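Long-range contact in chitinase (PDB 5GZT), which probably hydrolyses the beta-1,4 linkages between N-acetylglucosamine units of chitin and chitodextrins, cutting at random within the chain: residues V132-F146 and P150-G164. Sequence-based numbering, arbitrary orientation.
Sequences VGTAVVNLGGKGSSF and PGKTEGIAKDSVTTG
The F146 ring carries P150 over one face. CD of P150 sits 3.8 Å from the ring centroid, 15° off the normal, a CH-pi contact, and the two side chains cross at about a right angle. T162 O lies at the ring edge, in plane. The CG of P150 continues to A135 CB, 3.8 Å away. F146 CG is anti to its carbonyl carbon (chi1 -68°), which sets the ring on the side of the backbone N, where P150 CD meets its face. Farther along, V137 CG1 meets V161 CG1 at 3.7 Å and also packs on A157 CB. L118 and I126 touch F146 from the preceding coil.

The backbones pair in parallel on two sheets. Strand 134-137 bonds to 152-154, and 145-146 to the weakly bonded strand 162-163. E154 N gives A135 O a bond of 2.7 Å. F146 N donates to T162 O and T162 N to S144 O. The register shifts by one residue between the two sheets. Where the chains leave the first sheet, V137 O takes A157 N. S160 OG takes G143 N at 2.8 Å. The S160 hydroxyl itself donates to A157 O, lying in that carbonyl's plane. It ties the G141-S144 turn to the 3-10 segment 158-160.

On the other face of the first sheet, the K152 chain bends at chi3 and chi4, which brings NZ to T134 OG1 at 2.9 Å. E154 OE1 lies 3.7 Å from T134 CG2. One water links G143 O to T162 OG1.

Successive parallel coils of this kind are consistent with a parallel beta-helix in the N-terminal part, distant from the chitinase barrels. The chemistry is divided. Mainly apolar groups pack together, main-chain bonds join coil to coil, and T134, K152 and E154 meet on the other face of their sheet.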
loop_
_atom_site.group_PDB
_atom_site.type_symbol
_atom_site.label_atom_id
_atom_site.label_comp_id
_atom_site.label_asym_id
_atom_site.label_seq_id
_atom_site.Cartn_x
_atom_site.Cartn_y
_atom_site.Cartn_z
ATOM N N VAL B 132 -4.491 -43.423 -30.898
ATOM C CA VAL B 132 -3.076 -43.003 -31.003
ATOM C C VAL B 132 -3.024 -41.635 -30.290
ATOM O O VAL B 132 -3.728 -40.716 -30.680
ATOM C CB VAL B 132 -2.650 -42.825 -32.443
ATOM C CG1 VAL B 132 -1.223 -42.199 -32.495
ATOM C CG2 VAL B 132 -2.597 -44.147 -33.166
ATOM N N GLY B 133 -2.238 -41.521 -29.220
ATOM C CA GLY B 133 -2.184 -40.199 -28.533
ATOM C C GLY B 133 -1.408 -39.159 -29.356
ATOM O O GLY B 133 -1.888 -38.050 -29.541
ATOM N N THR B 134 -0.209 -39.522 -29.894
ATOM C CA THR B 134 0.548 -38.575 -30.800
ATOM C C THR B 134 1.104 -39.309 -31.994
ATOM O O THR B 134 1.747 -40.344 -31.771
ATOM C CB THR B 134 1.671 -37.886 -30.033
ATOM O OG1 THR B 134 1.075 -37.192 -28.967
ATOM C CG2 THR B 134 2.482 -36.792 -30.908
ATOM N N ALA B 135 0.751 -38.868 -33.222
ATOM C CA ALA B 135 1.280 -39.451 -34.435
ATOM C C ALA B 135 2.453 -38.503 -34.851
ATOM O O ALA B 135 2.226 -37.319 -35.078
ATOM C CB ALA B 135 0.253 -39.491 -35.561
ATOM N N VAL B 136 3.651 -39.071 -34.966
ATOM C CA VAL B 136 4.893 -38.355 -35.389
ATOM C C VAL B 136 5.105 -38.788 -36.818
ATOM O O VAL B 136 5.413 -39.951 -37.115
ATOM C CB VAL B 136 6.055 -38.707 -34.517
ATOM C CG1 VAL B 136 7.344 -37.958 -35.006
ATOM C CG2 VAL B 136 5.782 -38.293 -33.084
ATOM N N VAL B 137 4.741 -37.910 -37.709
ATOM C CA VAL B 137 4.738 -38.214 -39.141
ATOM C C VAL B 137 6.015 -37.527 -39.746
ATOM O O VAL B 137 6.044 -36.342 -40.058
ATOM C CB VAL B 137 3.519 -37.655 -39.804
ATOM C CG1 VAL B 137 3.422 -38.176 -41.216
ATOM C CG2 VAL B 137 2.255 -37.989 -38.979
ATOM N N ASN B 138 7.076 -38.308 -39.828
ATOM C CA ASN B 138 8.305 -37.849 -40.496
ATOM C C ASN B 138 8.111 -37.869 -41.952
ATOM O O ASN B 138 7.056 -38.277 -42.453
ATOM C CB ASN B 138 9.479 -38.720 -40.049
ATOM C CG ASN B 138 9.788 -38.585 -38.583
ATOM O OD1 ASN B 138 9.662 -37.525 -37.908
ATOM N ND2 ASN B 138 10.287 -39.682 -38.059
ATOM N N LEU B 139 9.102 -37.371 -42.720
ATOM C CA LEU B 139 8.925 -37.214 -44.141
ATOM C C LEU B 139 8.485 -38.465 -44.808
ATOM O O LEU B 139 7.665 -38.423 -45.729
ATOM C CB LEU B 139 10.243 -36.762 -44.763
ATOM C CG LEU B 139 10.314 -36.548 -46.253
ATOM C CD1 LEU B 139 9.352 -35.438 -46.617
ATOM C CD2 LEU B 139 11.790 -36.166 -46.549
ATOM N N GLY B 140 9.060 -39.579 -44.424
ATOM C CA GLY B 140 8.708 -40.853 -45.095
ATOM C C GLY B 140 7.263 -41.293 -44.838
ATOM O O GLY B 140 6.691 -42.024 -45.647
ATOM N N GLY B 141 6.647 -40.756 -43.777
ATOM C CA GLY B 141 5.243 -41.035 -43.456
ATOM C C GLY B 141 4.212 -40.221 -44.165
ATOM O O GLY B 141 2.942 -40.365 -43.917
ATOM N N LYS B 142 4.709 -39.372 -45.069
ATOM C CA LYS B 142 3.864 -38.488 -45.818
ATOM C C LYS B 142 2.698 -39.250 -46.458
ATOM O O LYS B 142 2.907 -40.256 -47.126
ATOM C CB LYS B 142 4.667 -37.870 -46.956
ATOM C CG LYS B 142 4.035 -36.628 -47.542
ATOM C CD LYS B 142 4.912 -36.110 -48.693
ATOM C CE LYS B 142 4.246 -34.880 -49.272
ATOM N NZ LYS B 142 4.532 -34.796 -50.721
ATOM N N GLY B 143 1.492 -38.719 -46.345
ATOM C CA GLY B 143 0.334 -39.329 -47.003
ATOM C C GLY B 143 -0.227 -40.521 -46.220
ATOM O O GLY B 143 -1.060 -41.236 -46.732
ATOM N N SER B 144 0.250 -40.771 -45.015
ATOM C CA SER B 144 -0.337 -41.827 -44.183
ATOM C C SER B 144 -1.840 -41.530 -43.903
ATOM O O SER B 144 -2.276 -40.380 -43.977
ATOM C CB SER B 144 0.425 -41.999 -42.882
ATOM O OG SER B 144 1.687 -42.650 -43.126
ATOM N N SER B 145 -2.604 -42.588 -43.650
ATOM C CA SER B 145 -4.058 -42.496 -43.366
ATOM C C SER B 145 -4.434 -43.173 -42.056
ATOM O O SER B 145 -3.879 -44.233 -41.654
ATOM C CB SER B 145 -4.885 -43.090 -44.497
ATOM O OG SER B 145 -4.482 -44.414 -44.755
ATOM N N PHE B 146 -5.359 -42.527 -41.364
ATOM C CA PHE B 146 -5.916 -43.032 -40.110
ATOM C C PHE B 146 -7.438 -43.158 -40.251
ATOM O O PHE B 146 -8.078 -42.215 -40.658
ATOM C CB PHE B 146 -5.669 -42.064 -39.044
ATOM C CG PHE B 146 -4.256 -41.932 -38.684
ATOM C CD1 PHE B 146 -3.433 -41.027 -39.381
ATOM C CD2 PHE B 146 -3.737 -42.638 -37.598
ATOM C CE1 PHE B 146 -2.103 -40.866 -38.992
ATOM C CE2 PHE B 146 -2.415 -42.468 -37.250
ATOM C CZ PHE B 146 -1.627 -41.565 -37.921
ATOM N N PRO B 150 -5.637 -39.510 -34.915
ATOM C CA PRO B 150 -4.787 -39.468 -33.717
ATOM C C PRO B 150 -5.144 -38.276 -32.850
ATOM O O PRO B 150 -5.643 -37.326 -33.392
ATOM C CB PRO B 150 -3.351 -39.252 -34.254
ATOM C CG PRO B 150 -3.519 -38.855 -35.661
ATOM C CD PRO B 150 -4.879 -39.256 -36.156
ATOM N N GLY B 151 -4.832 -38.326 -31.561
ATOM C CA GLY B 151 -5.162 -37.198 -30.644
ATOM C C GLY B 151 -4.400 -35.940 -30.963
ATOM O O GLY B 151 -4.972 -34.864 -30.987
ATOM N N LYS B 152 -3.078 -36.064 -31.145
ATOM C CA LYS B 152 -2.235 -34.973 -31.733
ATOM C C LYS B 152 -1.319 -35.530 -32.829
ATOM O O LYS B 152 -0.943 -36.719 -32.783
ATOM C CB LYS B 152 -1.350 -34.310 -30.707
ATOM C CG LYS B 152 -2.076 -33.723 -29.504
ATOM C CD LYS B 152 -1.072 -33.251 -28.460
ATOM C CE LYS B 152 -0.378 -34.393 -27.720
ATOM N NZ LYS B 152 1.106 -34.476 -27.990
ATOM N N THR B 153 -0.991 -34.696 -33.808
ATOM C CA THR B 153 -0.042 -35.072 -34.888
ATOM C C THR B 153 1.121 -34.074 -34.856
ATOM O O THR B 153 0.901 -32.848 -34.735
ATOM C CB THR B 153 -0.636 -35.005 -36.286
ATOM O OG1 THR B 153 -0.859 -33.630 -36.600
ATOM C CG2 THR B 153 -1.884 -35.752 -36.387
ATOM N N GLU B 154 2.337 -34.612 -34.911
ATOM C CA GLU B 154 3.552 -33.814 -35.013
ATOM C C GLU B 154 4.366 -34.282 -36.265
ATOM O O GLU B 154 3.956 -35.187 -36.994
ATOM C CB GLU B 154 4.396 -34.023 -33.781
ATOM C CG GLU B 154 3.830 -33.371 -32.542
ATOM C CD GLU B 154 4.566 -33.772 -31.275
ATOM O OE1 GLU B 154 5.437 -34.673 -31.306
ATOM O OE2 GLU B 154 4.272 -33.159 -30.240
ATOM N N GLY B 155 5.502 -33.628 -36.491
ATOM C CA GLY B 155 6.503 -34.055 -37.484
ATOM C C GLY B 155 6.335 -33.302 -38.733
ATOM O O GLY B 155 5.306 -32.675 -38.937
ATOM N N ILE B 156 7.348 -33.351 -39.606
ATOM C CA ILE B 156 7.382 -32.500 -40.789
ATOM C C ILE B 156 6.278 -32.739 -41.788
ATOM O O ILE B 156 5.893 -31.826 -42.555
ATOM C CB ILE B 156 8.793 -32.640 -41.486
ATOM C CG1 ILE B 156 9.096 -31.440 -42.353
ATOM C CG2 ILE B 156 8.901 -33.916 -42.323
ATOM C CD1 ILE B 156 10.511 -31.513 -42.945
ATOM N N ALA B 157 5.752 -33.959 -41.875
ATOM C CA ALA B 157 4.725 -34.247 -42.876
ATOM C C ALA B 157 3.264 -34.358 -42.247
ATOM O O ALA B 157 2.346 -34.969 -42.864
ATOM C CB ALA B 157 5.092 -35.511 -43.638
ATOM N N LYS B 158 3.101 -33.788 -41.063
ATOM C CA LYS B 158 1.826 -33.694 -40.299
ATOM C C LYS B 158 0.638 -33.470 -41.150
ATOM O O LYS B 158 -0.370 -34.158 -40.972
ATOM C CB LYS B 158 1.784 -32.422 -39.473
ATOM C CG LYS B 158 2.436 -32.473 -38.180
ATOM C CD LYS B 158 2.070 -31.279 -37.311
ATOM C CE LYS B 158 2.029 -29.970 -38.038
ATOM N NZ LYS B 158 2.029 -28.956 -36.973
ATOM N N ASP B 159 0.746 -32.430 -41.998
ATOM C CA ASP B 159 -0.380 -31.879 -42.739
ATOM C C ASP B 159 -0.779 -32.680 -43.945
ATOM O O ASP B 159 -1.846 -32.411 -44.580
ATOM C CB ASP B 159 -0.100 -30.445 -43.228
ATOM C CG ASP B 159 0.046 -29.460 -42.137
ATOM O OD1 ASP B 159 -0.610 -29.565 -41.087
ATOM O OD2 ASP B 159 0.826 -28.518 -42.349
ATOM N N SER B 160 0.052 -33.661 -44.274
ATOM C CA SER B 160 -0.262 -34.595 -45.347
ATOM C C SER B 160 -1.145 -35.801 -44.996
ATOM O O SER B 160 -1.513 -36.590 -45.897
ATOM C CB SER B 160 1.061 -35.165 -45.913
ATOM O OG SER B 160 1.621 -36.192 -45.045
ATOM N N VAL B 161 -1.392 -36.053 -43.743
ATOM C CA VAL B 161 -2.079 -37.306 -43.395
ATOM C C VAL B 161 -3.592 -37.091 -43.581
ATOM O O VAL B 161 -4.096 -35.977 -43.477
ATOM C CB VAL B 161 -1.770 -37.825 -41.971
ATOM C CG1 VAL B 161 -0.270 -37.939 -41.757
ATOM C CG2 VAL B 161 -2.366 -36.951 -40.903
ATOM N N THR B 162 -4.276 -38.160 -43.930
ATOM C CA THR B 162 -5.745 -38.146 -43.998
ATOM C C THR B 162 -6.361 -38.890 -42.805
ATOM O O THR B 162 -5.771 -39.818 -42.244
ATOM C CB THR B 162 -6.251 -38.729 -45.278
ATOM O OG1 THR B 162 -5.613 -39.989 -45.489
ATOM C CG2 THR B 162 -6.018 -37.736 -46.430
ATOM N N THR B 163 -7.546 -38.439 -42.418
ATOM C CA THR B 163 -8.265 -39.007 -41.297
ATOM C C THR B 163 -9.785 -39.222 -41.554
ATOM O O THR B 163 -10.377 -38.640 -42.479
ATOM C CB THR B 163 -8.169 -38.045 -40.109
ATOM O OG1 THR B 163 -8.822 -36.854 -40.477
ATOM C CG2 THR B 163 -6.719 -37.716 -39.691
ATOM N N GLY B 164 -10.415 -40.004 -40.663
ATOM C CA GLY B 164 -11.901 -40.102 -40.579
ATOM C C GLY B 164 -12.324 -40.909 -41.779
ATOM O O GLY B 164 -11.448 -41.434 -42.491
HETATM O O HOH W 1 -3.771 -40.528 -47.411
HETATM O O HOH W 2 -8.655 -42.562 -43.291
#